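Local coordinates for putative primary metabolism protein HVA1 (Cryptococcus neoformans, PDB 4P5N) that may play a role in primary metabolism in a pathogenic fungus, where it is associated with virulence, and carries a small Tudor domain of the SH3 clan, at residues A[3-11]-A[66-74]. Sequence-based numbering, arbitrary orientation.
Sequences MSVQDKQGQ and NPGTLTDLD. With SO4 (sulfate ion), chain E; SO4 (sulfate ion), chain H.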
loop_
_atom_site.group_PDB
_atom_site.type_symbol
_atom_site.label_atom_id
_atom_site.label_comp_id
_atom_site.label_asym_id
_atom_site.label_seq_id
_atom_site.Cartn_x
_atom_site.Cartn_y
_atom_site.Cartn_z
ATOM N N MET A 3 -18.299 6.548 -12.152
ATOM C CA MET A 3 -18.487 7.927 -11.604
ATOM C C MET A 3 -17.425 8.299 -10.561
ATOM O O MET A 3 -16.476 7.546 -10.335
ATOM C CB MET A 3 -19.910 8.111 -11.059
ATOM C CG MET A 3 -20.350 7.071 -10.036
ATOM S SD MET A 3 -22.081 6.601 -10.240
ATOM C CE MET A 3 -22.928 8.117 -9.789
ATOM N N SER A 4 -17.600 9.455 -9.922
ATOM C CA SER A 4 -16.588 10.011 -9.034
ATOM C C SER A 4 -16.507 9.290 -7.676
ATOM O O SER A 4 -17.502 8.718 -7.210
ATOM C CB SER A 4 -16.902 11.482 -8.799
ATOM O OG SER A 4 -18.204 11.621 -8.250
ATOM N N VAL A 5 -15.319 9.310 -7.066
ATOM C CA VAL A 5 -15.128 8.874 -5.680
ATOM C C VAL A 5 -15.052 10.122 -4.800
ATOM O O VAL A 5 -14.374 11.097 -5.185
ATOM C CB VAL A 5 -13.832 8.049 -5.528
ATOM C CG1 VAL A 5 -12.587 8.923 -5.610
ATOM C CG2 VAL A 5 -13.846 7.328 -4.213
ATOM N N GLN A 6 -15.683 10.092 -3.632
ATOM C CA GLN A 6 -15.770 11.277 -2.779
ATOM C C GLN A 6 -15.019 11.116 -1.456
ATOM O O GLN A 6 -14.850 9.995 -0.932
ATOM C CB GLN A 6 -17.229 11.678 -2.542
ATOM C CG GLN A 6 -17.941 12.030 -3.852
ATOM C CD GLN A 6 -19.409 12.384 -3.715
ATOM O OE1 GLN A 6 -20.054 12.046 -2.717
ATOM N NE2 GLN A 6 -19.949 13.070 -4.727
ATOM N N ASP A 7 -14.546 12.246 -0.935
ATOM C CA ASP A 7 -13.859 12.279 0.361
ATOM C C ASP A 7 -14.851 12.305 1.535
ATOM O O ASP A 7 -16.068 12.156 1.326
ATOM C CB ASP A 7 -12.853 13.447 0.415
ATOM C CG ASP A 7 -13.507 14.801 0.622
ATOM O OD1 ASP A 7 -14.758 14.919 0.598
ATOM O OD2 ASP A 7 -12.741 15.773 0.823
ATOM N N LYS A 8 -14.348 12.512 2.754
ATOM C CA LYS A 8 -15.225 12.431 3.951
ATOM C C LYS A 8 -16.184 13.610 4.050
ATOM O O LYS A 8 -17.083 13.619 4.884
ATOM C CB LYS A 8 -14.392 12.300 5.225
ATOM C CG LYS A 8 -13.656 13.559 5.645
ATOM C CD LYS A 8 -12.871 13.349 6.935
ATOM C CE LYS A 8 -13.780 13.012 8.118
ATOM N NZ LYS A 8 -13.024 12.976 9.398
ATOM N N GLN A 9 -15.973 14.613 3.194
ATOM C CA GLN A 9 -16.884 15.760 3.100
ATOM C C GLN A 9 -17.754 15.725 1.855
ATOM O O GLN A 9 -18.406 16.719 1.514
ATOM C CB GLN A 9 -16.095 17.073 3.192
ATOM C CG GLN A 9 -15.277 17.218 4.487
ATOM C CD GLN A 9 -16.104 17.120 5.780
ATOM O OE1 GLN A 9 -17.329 17.309 5.783
ATOM N NE2 GLN A 9 -15.434 16.821 6.880
ATOM N N GLY A 10 -17.811 14.561 1.202
ATOM C CA GLY A 10 -18.669 14.394 0.027
ATOM C C GLY A 10 -18.152 15.045 -1.241
ATOM O O GLY A 10 -18.924 15.245 -2.199
ATOM N N GLN A 11 -16.863 15.396 -1.256
ATOM C CA GLN A 11 -16.287 16.141 -2.376
ATOM C C GLN A 11 -15.600 15.198 -3.344
ATOM O O GLN A 11 -14.853 14.318 -2.916
ATOM C CB GLN A 11 -15.293 17.205 -1.858
ATOM C CG GLN A 11 -15.910 18.194 -0.862
ATOM C CD GLN A 11 -17.156 18.860 -1.413
ATOM O OE1 GLN A 11 -17.095 19.588 -2.407
ATOM N NE2 GLN A 11 -18.307 18.584 -0.798
ATOM N N ASN A 66 -8.460 4.481 1.769
ATOM C CA ASN A 66 -9.867 4.608 1.435
ATOM C C ASN A 66 -10.269 6.083 1.285
ATOM O O ASN A 66 -9.807 6.924 2.031
ATOM C CB ASN A 66 -10.691 3.980 2.536
ATOM C CG ASN A 66 -10.456 2.492 2.646
ATOM O OD1 ASN A 66 -10.078 1.847 1.675
ATOM N ND2 ASN A 66 -10.722 1.932 3.827
ATOM N N PRO A 67 -11.164 6.384 0.336
ATOM C CA PRO A 67 -11.501 7.799 0.084
ATOM C C PRO A 67 -12.370 8.412 1.164
ATOM O O PRO A 67 -12.278 9.608 1.429
ATOM C CB PRO A 67 -12.279 7.745 -1.244
ATOM C CG PRO A 67 -12.790 6.321 -1.330
ATOM C CD PRO A 67 -11.718 5.480 -0.688
ATOM N N GLY A 68 -13.233 7.604 1.765
ATOM C CA GLY A 68 -14.269 8.127 2.653
ATOM C C GLY A 68 -13.782 8.593 4.005
ATOM O O GLY A 68 -14.552 9.151 4.786
ATOM N N THR A 69 -12.504 8.376 4.290
ATOM C CA THR A 69 -11.920 8.795 5.564
ATOM C C THR A 69 -10.737 9.721 5.330
ATOM O O THR A 69 -9.938 9.982 6.235
ATOM C CB THR A 69 -11.438 7.587 6.369
ATOM O OG1 THR A 69 -10.654 6.751 5.504
ATOM C CG2 THR A 69 -12.634 6.813 6.885
ATOM N N LEU A 70 -10.601 10.229 4.118
ATOM C CA LEU A 70 -9.615 11.273 3.950
ATOM C C LEU A 70 -10.280 12.569 3.536
ATOM O O LEU A 70 -11.465 12.581 3.200
ATOM C CB LEU A 70 -8.475 10.848 3.047
ATOM C CG LEU A 70 -8.814 10.347 1.664
ATOM C CD1 LEU A 70 -9.451 11.438 0.803
ATOM C CD2 LEU A 70 -7.612 9.783 0.916
ATOM N N THR A 71 -9.517 13.658 3.575
ATOM C CA THR A 71 -10.032 14.966 3.179
ATOM C C THR A 71 -9.281 15.470 1.964
ATOM O O THR A 71 -8.049 15.460 1.953
ATOM C CB THR A 71 -9.922 15.978 4.336
ATOM O OG1 THR A 71 -10.620 15.464 5.466
ATOM C CG2 THR A 71 -10.526 17.354 3.965
ATOM N N ASP A 72 -10.022 15.896 0.935
ATOM C CA ASP A 72 -9.405 16.500 -0.241
ATOM C C ASP A 72 -9.245 17.985 0.079
ATOM O O ASP A 72 -10.223 18.743 0.067
ATOM C CB ASP A 72 -10.299 16.280 -1.460
ATOM C CG ASP A 72 -9.677 16.740 -2.760
ATOM O OD1 ASP A 72 -8.975 17.790 -2.775
ATOM O OD2 ASP A 72 -9.969 16.063 -3.785
ATOM N N LEU A 73 -8.012 18.403 0.367
ATOM C CA LEU A 73 -7.761 19.794 0.778
ATOM C C LEU A 73 -8.058 20.801 -0.313
ATOM O O LEU A 73 -8.388 21.949 -0.016
ATOM C CB LEU A 73 -6.314 19.964 1.275
ATOM C CG LEU A 73 -5.978 19.094 2.507
ATOM C CD1 LEU A 73 -4.579 19.424 3.005
ATOM C CD2 LEU A 73 -6.990 19.219 3.650
ATOM N N ASP A 74 -7.986 20.360 -1.563
ATOM C CA ASP A 74 -8.293 21.247 -2.685
ATOM C C ASP A 74 -9.781 21.498 -2.923
ATOM O O ASP A 74 -10.148 22.310 -3.768
ATOM C CB ASP A 74 -7.606 20.740 -3.951
ATOM C CG ASP A 74 -6.093 20.894 -3.886
ATOM O OD1 ASP A 74 -5.610 21.869 -3.286
ATOM O OD2 ASP A 74 -5.373 20.060 -4.440
HETATM S S SO4 E . -9.870 3.881 6.914
HETATM O O1 SO4 E . -10.151 2.648 7.690
HETATM O O2 SO4 E . -9.956 4.997 7.882
HETATM O O3 SO4 E . -10.929 4.089 5.865
HETATM O O4 SO4 E . -8.470 3.826 6.421
HETATM S S SO4 H . -8.602 -1.090 4.330
HETATM O O1 SO4 H . -7.966 -1.790 5.479
HETATM O O2 SO4 H . -7.837 0.130 3.954
HETATM O O3 SO4 H . -10.006 -0.756 4.641
HETATM O O4 SO4 H . -8.506 -1.999 3.163
HETATM O O HOH W 1 -12.962 18.421 0.949
HETATM O O HOH W 2 -12.460 16.908 6.918
#
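Lys8 N donates a hydrogen bond to Leu70 O at 2.9 Å where the type I turn Asp7–Gly10 comes up against the bend that leads into strand 71-72, and the CA of Asp7 adds a CA-H...O contact to Pro67 O. Asp7 is buried here, and its carboxylate, with CG set between backbone N and carbonyl carbon (chi1 76°), serves both segments. Asp7 OD2 uses its anti lone pair to take a nearly straight bond from Asp72 N, 2.7 Å away, and a water joins the same OD2 to Asp72 O. Asp7 OD1 closes an Asx turn by accepting from Gln9 N, and accepts from Gln11 N at 2.8 Å on the opposite face of the carboxylate, so the group is gripped at both oxygens and its rotation fixed. The stem of Lys8 crosses the Thr71 side chain at a slant: Lys8 CB sits 3.2 Å from Gly68 O, Lys8 CD reaches 3.4 Å from Thr71 OG1, and a bend at chi3 carries the ammonium away. Val5, modelled in two conformers, meets the Pro67 ring only tentatively. At the far end, Asn66 ND2 and Thr69 OG1 share one oxygen of a sulfate, probably from the crystallisation liquor; Asn66 ND2 also bonds a second sulfate. Behind the contact, Pro67 and Leu70 pack on Ile13 and on Val53 of strand 52-56, and Leu70 also reaches Val19 of strand 18-23, joining the N-terminal loop to the antiparallel sheet.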